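Local coordinates for yeast glycogen phosphorylase (Saccharomyces cerevisiae, PDB 1YGP), which is a carbohydrate phosphorylase of the GT-B clan, a two-chain assembly in which each chain is built around two large sheets and holds pyridoxal-5'-phosphate, at residues T231-V236 against G421-R426; K669-V674 against V690-D695. All coordinates share one frame; numbering follows the deposited sequence.

Contact 1: residues T231-V236 against G421-R426; sequences TFYGYV and GHLLPR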
loop_
_atom_site.group_PDB
_atom_site.type_symbol
_atom_site.label_atom_id
_atom_site.label_comp_id
_atom_site.label_asym_id
_atom_site.label_seq_id
_atom_site.Cartn_x
_atom_site.Cartn_y
_atom_site.Cartn_z
ATOM N N THR A 231 -15.708 18.096 3.216
ATOM C CA THR A 231 -16.615 18.502 2.149
ATOM C C THR A 231 -16.084 19.651 1.323
ATOM O O THR A 231 -15.433 20.559 1.856
ATOM C CB THR A 231 -17.954 18.848 2.852
ATOM O OG1 THR A 231 -18.513 17.568 3.061
ATOM C CG2 THR A 231 -18.923 19.749 2.130
ATOM N N PHE A 232 -16.352 19.631 0.032
ATOM C CA PHE A 232 -15.905 20.729 -0.795
ATOM C C PHE A 232 -17.068 21.163 -1.655
ATOM O O PHE A 232 -18.001 20.385 -1.911
ATOM C CB PHE A 232 -14.760 20.303 -1.683
ATOM C CG PHE A 232 -13.544 19.861 -0.889
ATOM C CD1 PHE A 232 -12.763 20.809 -0.229
ATOM C CD2 PHE A 232 -13.220 18.500 -0.823
ATOM C CE1 PHE A 232 -11.656 20.379 0.495
ATOM C CE2 PHE A 232 -12.109 18.088 -0.092
ATOM C CZ PHE A 232 -11.323 19.025 0.567
ATOM N N TYR A 233 -16.996 22.429 -2.076
ATOM C CA TYR A 233 -17.951 23.085 -2.954
ATOM C C TYR A 233 -19.271 23.183 -2.224
ATOM O O TYR A 233 -19.314 23.202 -0.989
ATOM C CB TYR A 233 -18.100 22.283 -4.268
ATOM C CG TYR A 233 -16.759 22.121 -4.961
ATOM C CD1 TYR A 233 -16.165 23.212 -5.586
ATOM C CD2 TYR A 233 -16.106 20.887 -4.939
ATOM C CE1 TYR A 233 -14.921 23.078 -6.190
ATOM C CE2 TYR A 233 -14.858 20.745 -5.539
ATOM C CZ TYR A 233 -14.284 21.850 -6.162
ATOM O OH TYR A 233 -13.080 21.729 -6.805
ATOM N N GLY A 234 -20.367 23.267 -2.961
ATOM C CA GLY A 234 -21.679 23.257 -2.352
ATOM C C GLY A 234 -22.245 24.644 -2.198
ATOM O O GLY A 234 -21.798 25.595 -2.833
ATOM N N TYR A 235 -23.256 24.746 -1.367
ATOM C CA TYR A 235 -23.892 26.003 -1.134
ATOM C C TYR A 235 -24.308 26.098 0.305
ATOM O O TYR A 235 -24.425 25.086 1.007
ATOM C CB TYR A 235 -25.114 26.167 -2.027
ATOM C CG TYR A 235 -26.171 25.082 -2.054
ATOM C CD1 TYR A 235 -25.914 23.882 -2.708
ATOM C CD2 TYR A 235 -27.424 25.342 -1.501
ATOM C CE1 TYR A 235 -26.917 22.934 -2.826
ATOM C CE2 TYR A 235 -28.439 24.398 -1.614
ATOM C CZ TYR A 235 -28.179 23.195 -2.284
ATOM O OH TYR A 235 -29.196 22.262 -2.442
ATOM N N VAL A 236 -24.467 27.344 0.732
ATOM C CA VAL A 236 -24.951 27.587 2.069
ATOM C C VAL A 236 -26.384 27.950 1.759
ATOM O O VAL A 236 -26.702 28.556 0.723
ATOM C CB VAL A 236 -24.304 28.780 2.781
ATOM C CG1 VAL A 236 -24.655 28.692 4.252
ATOM C CG2 VAL A 236 -22.805 28.760 2.641
ATOM N N GLY A 421 -14.273 31.225 -2.622
ATOM C CA GLY A 421 -15.703 31.212 -2.421
ATOM C C GLY A 421 -16.341 29.954 -2.969
ATOM O O GLY A 421 -17.157 29.302 -2.313
ATOM N N HIS A 422 -15.905 29.584 -4.170
ATOM C CA HIS A 422 -16.445 28.452 -4.893
ATOM C C HIS A 422 -16.190 27.131 -4.216
ATOM O O HIS A 422 -16.964 26.184 -4.333
ATOM C CB HIS A 422 -15.836 28.442 -6.296
ATOM C CG HIS A 422 -16.115 27.200 -7.127
ATOM N ND1 HIS A 422 -17.284 26.701 -7.523
ATOM C CD2 HIS A 422 -15.121 26.358 -7.565
ATOM C CE1 HIS A 422 -17.045 25.592 -8.179
ATOM N NE2 HIS A 422 -15.743 25.398 -8.194
ATOM N N LEU A 423 -15.006 27.054 -3.649
ATOM C CA LEU A 423 -14.549 25.834 -3.025
ATOM C C LEU A 423 -15.032 25.772 -1.593
ATOM O O LEU A 423 -15.334 24.692 -1.078
ATOM C CB LEU A 423 -13.032 25.836 -3.127
ATOM C CG LEU A 423 -12.145 24.607 -3.014
ATOM C CD1 LEU A 423 -11.455 24.678 -1.679
ATOM C CD2 LEU A 423 -12.934 23.324 -3.283
ATOM N N LEU A 424 -15.117 26.928 -0.942
ATOM C CA LEU A 424 -15.488 27.006 0.451
ATOM C C LEU A 424 -16.524 28.123 0.689
ATOM O O LEU A 424 -16.179 29.147 1.303
ATOM C CB LEU A 424 -14.156 27.197 1.252
ATOM C CG LEU A 424 -13.042 26.114 1.120
ATOM C CD1 LEU A 424 -11.881 26.387 2.038
ATOM C CD2 LEU A 424 -13.586 24.769 1.521
ATOM N N PRO A 425 -17.811 27.989 0.295
ATOM C CA PRO A 425 -18.804 29.053 0.393
ATOM C C PRO A 425 -19.095 29.609 1.785
ATOM O O PRO A 425 -19.084 30.821 2.003
ATOM C CB PRO A 425 -20.026 28.473 -0.289
ATOM C CG PRO A 425 -19.811 26.994 -0.437
ATOM C CD PRO A 425 -18.308 26.936 -0.592
ATOM N N ARG A 426 -19.294 28.768 2.797
ATOM C CA ARG A 426 -19.564 29.241 4.157
ATOM C C ARG A 426 -18.342 29.874 4.805
ATOM O O ARG A 426 -18.448 30.849 5.545
ATOM C CB ARG A 426 -20.050 28.063 5.009
ATOM C CG ARG A 426 -20.378 28.371 6.458
ATOM C CD ARG A 426 -21.552 29.333 6.502
ATOM N NE ARG A 426 -22.137 29.473 7.828
ATOM C CZ ARG A 426 -22.285 30.666 8.380
ATOM N NH1 ARG A 426 -21.906 31.774 7.746
ATOM N NH2 ARG A 426 -22.840 30.759 9.581
#
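Tyr-233 and Leu-423 are joined twice, once through the backbone and once through the side chains, a good example of a loop fastened to the point where a helix breaks. The polar link is a single hydrogen bond, from Tyr-233 N to Leu-423 O at 3.0 Å. It is moderately bent (153° at the hydrogen), and the donor is tilted 33° from the carbonyl plane. Beside it, Tyr-233 CA offers a CA-H...O contact to His-422 O at 3.5 Å, using another carbonyl near the C-terminal end of helix 417-423.

The aromatic and apolar contacts centre on the same tyrosine. With CG turned away from the backbone N (chi1 -160°), the Leu-423 side chain reaches back to the tyrosine, and its CD2 lies over one face of the Tyr-233 ring, 3.7 Å from the centroid, in a CH-pi contact. The imidazole of His-422 meets the CD1-CE1 side of that ring obliquely, with centroids 4.8 Å apart. Leu-423 CD2 also reaches Phe-232 CB at 3.9 Å, lying alongside it. Further on, Pro-425 CG approaches Gly-234 O at 3.4 Å, while Val-236 CG2 rests against the start of the next helix, 3.7 Å from Arg-426 CB. The guanidinium of Arg-426 extends past the valine to salt bridges with Glu-429 and Asp-383.

Leu-424 is both the first residue to leave helix 417-423 and the N-cap of helix 425-445. The connection from strand 221-232 to strand 235-237 passes alongside this junction. Helix 322-350 packs against Phe-232, Leu-423 and Leu-424, and its Lys-330 hydrogen-bonds to Tyr-233 OH. From strand 250-252, NE1 of Trp-251 hydrogen-bonds to Tyr-233 O, and the side chain touches Pro-425, tying the small antiparallel pair of strands to the helical junction.

Contact 2: residues K669-V674 against V690-D695; sequences KLINCV and VVFVAD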
loop_
_atom_site.group_PDB
_atom_site.type_symbol
_atom_site.label_atom_id
_atom_site.label_comp_id
_atom_site.label_asym_id
_atom_site.label_seq_id
_atom_site.Cartn_x
_atom_site.Cartn_y
_atom_site.Cartn_z
ATOM N N LYS A 669 23.576 23.042 -12.901
ATOM C CA LYS A 669 24.378 22.555 -14.022
ATOM C C LYS A 669 25.765 23.172 -13.939
ATOM O O LYS A 669 26.774 22.464 -14.043
ATOM C CB LYS A 669 23.742 22.922 -15.370
ATOM C CG LYS A 669 24.500 22.478 -16.627
ATOM C CD LYS A 669 24.711 20.976 -16.542
ATOM C CE LYS A 669 25.693 20.363 -17.539
ATOM N NZ LYS A 669 25.142 20.382 -18.878
ATOM N N LEU A 670 25.817 24.469 -13.636
ATOM C CA LEU A 670 27.064 25.189 -13.536
ATOM C C LEU A 670 27.984 24.587 -12.492
ATOM O O LEU A 670 29.168 24.427 -12.816
ATOM C CB LEU A 670 26.767 26.654 -13.217
ATOM C CG LEU A 670 27.740 27.798 -13.558
ATOM C CD1 LEU A 670 28.088 28.485 -12.244
ATOM C CD2 LEU A 670 28.969 27.304 -14.331
ATOM N N ILE A 671 27.488 24.190 -11.307
ATOM C CA ILE A 671 28.316 23.576 -10.267
ATOM C C ILE A 671 28.888 22.280 -10.820
ATOM O O ILE A 671 30.090 22.019 -10.703
ATOM C CB ILE A 671 27.496 23.260 -9.007
ATOM C CG1 ILE A 671 26.921 24.525 -8.392
ATOM C CG2 ILE A 671 28.402 22.619 -7.981
ATOM C CD1 ILE A 671 25.789 24.337 -7.338
ATOM N N ASN A 672 28.049 21.509 -11.511
ATOM C CA ASN A 672 28.454 20.233 -12.095
ATOM C C ASN A 672 29.497 20.360 -13.192
ATOM O O ASN A 672 30.421 19.549 -13.302
ATOM C CB ASN A 672 27.223 19.514 -12.632
ATOM C CG ASN A 672 26.389 18.938 -11.495
ATOM O OD1 ASN A 672 26.910 18.237 -10.627
ATOM N ND2 ASN A 672 25.087 19.193 -11.444
ATOM N N CYS A 673 29.398 21.424 -13.965
ATOM C CA CYS A 673 30.394 21.725 -14.963
ATOM C C CYS A 673 31.743 22.100 -14.326
ATOM O O CYS A 673 32.816 21.583 -14.702
ATOM C CB CYS A 673 29.881 22.855 -15.820
ATOM S SG CYS A 673 28.400 22.385 -16.755
ATOM N N VAL A 674 31.737 23.002 -13.332
ATOM C CA VAL A 674 32.954 23.392 -12.635
ATOM C C VAL A 674 33.600 22.122 -12.101
ATOM O O VAL A 674 34.775 21.884 -12.366
ATOM C CB VAL A 674 32.607 24.342 -11.480
ATOM C CG1 VAL A 674 33.834 24.636 -10.618
ATOM C CG2 VAL A 674 32.071 25.630 -12.067
ATOM N N VAL A 690 35.396 19.837 -6.360
ATOM C CA VAL A 690 34.046 20.370 -6.174
ATOM C C VAL A 690 33.204 19.104 -6.205
ATOM O O VAL A 690 33.422 18.245 -7.066
ATOM C CB VAL A 690 33.606 21.295 -7.333
ATOM C CG1 VAL A 690 32.163 21.749 -7.177
ATOM C CG2 VAL A 690 34.509 22.501 -7.343
ATOM N N VAL A 691 32.249 18.915 -5.307
ATOM C CA VAL A 691 31.436 17.707 -5.264
ATOM C C VAL A 691 29.994 18.183 -5.098
ATOM O O VAL A 691 29.768 19.189 -4.413
ATOM C CB VAL A 691 31.918 16.860 -4.058
ATOM C CG1 VAL A 691 30.942 15.734 -3.812
ATOM C CG2 VAL A 691 33.301 16.266 -4.319
ATOM N N PHE A 692 29.000 17.551 -5.713
ATOM C CA PHE A 692 27.610 17.926 -5.491
ATOM C C PHE A 692 26.892 16.698 -4.939
ATOM O O PHE A 692 26.934 15.667 -5.605
ATOM C CB PHE A 692 26.946 18.344 -6.795
ATOM C CG PHE A 692 25.497 18.797 -6.628
ATOM C CD1 PHE A 692 24.452 17.880 -6.705
ATOM C CD2 PHE A 692 25.210 20.145 -6.413
ATOM C CE1 PHE A 692 23.140 18.318 -6.566
ATOM C CE2 PHE A 692 23.898 20.582 -6.276
ATOM C CZ PHE A 692 22.860 19.663 -6.351
ATOM N N VAL A 693 26.223 16.683 -3.786
ATOM C CA VAL A 693 25.508 15.505 -3.325
ATOM C C VAL A 693 24.039 15.514 -3.743
ATOM O O VAL A 693 23.241 16.408 -3.405
ATOM C CB VAL A 693 25.674 15.452 -1.829
ATOM C CG1 VAL A 693 24.797 14.375 -1.200
ATOM C CG2 VAL A 693 27.158 15.177 -1.563
ATOM N N ALA A 694 23.623 14.506 -4.515
ATOM C CA ALA A 694 22.233 14.427 -4.926
ATOM C C ALA A 694 21.316 13.956 -3.815
ATOM O O ALA A 694 21.703 13.226 -2.901
ATOM C CB ALA A 694 22.067 13.472 -6.073
ATOM N N ASP A 695 20.093 14.494 -3.968
ATOM C CA ASP A 695 18.896 14.206 -3.175
ATOM C C ASP A 695 19.181 14.220 -1.688
ATOM O O ASP A 695 18.937 13.302 -0.923
ATOM C CB ASP A 695 18.349 12.856 -3.655
ATOM C CG ASP A 695 16.980 12.424 -3.160
ATOM O OD1 ASP A 695 15.996 13.103 -3.440
ATOM O OD2 ASP A 695 16.899 11.389 -2.504
#
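The Phe-692 ring and the Asn-672 amide cross obliquely, their planes 64° apart, and the ring is met by Asn-672 OD1 and Ile-671 CG2, both from oblique directions. This is the second half of a beta-alpha-beta unit, strand 649-654, helix 662-678 and strand 688-693, in the parallel six-stranded sheet of a GT-B enzyme. It illustrates how a crossover helix is seated on the strand that follows it. Asn-672 OD1 comes nearest at Phe-692 CB, 3.8 Å away, while ND2 of the same amide is hydrogen-bonded to Gly-203 O, a link consistent with OD1 being the end turned to the phenylalanine.

The remaining contact is apolar. Helix and strand run at 138° to one another, their axes 8.0 Å apart at closest approach. Because side chains alternate along a strand, Val-690 and Phe-692 face the helix. Ile-671 points toward the strand, and its CG2 reaches Phe-692 CD2 at 4.3 Å as well as the nearer valine. Val-691 faces the other way, with its backbone bonded to strand 649-654, the neighbour of this outermost strand within the chain.

Helix 615-634 packs on the same side through Val-619 and Ile-622, the latter touching both Val-674 and Val-690. Strand 197-201, from the other main part of the chain, touches Asn-672 and Phe-692. The two methyls of Val-690 meet different helix residues: CG1, anti to the backbone N (chi1 175°), lies 3.9 Å from Ile-671 CG2, and CG2 lies 4.0 Å from Val-674 CG1.

Contacts 1 and 2 do not touch: their centres lie 47 Å apart and their nearest atoms about 28 Å, and both segments of contact 1 precede those of contact 2 in the sequence. Contact 1 includes the end of strand 221-232, one of the two edge strands of the nine-stranded mixed sheet, whereas contact 2 involves an edge strand of the six-stranded parallel sheet. Contact 2 is the one with a clear relation to pyridoxal-5'-phosphate. The Phe-692 side chain is about 13 Å from the ligand, and the chain leaving segment 690-695 runs directly into Tyr-696, Asn-697 and Val-698, which line the pocket.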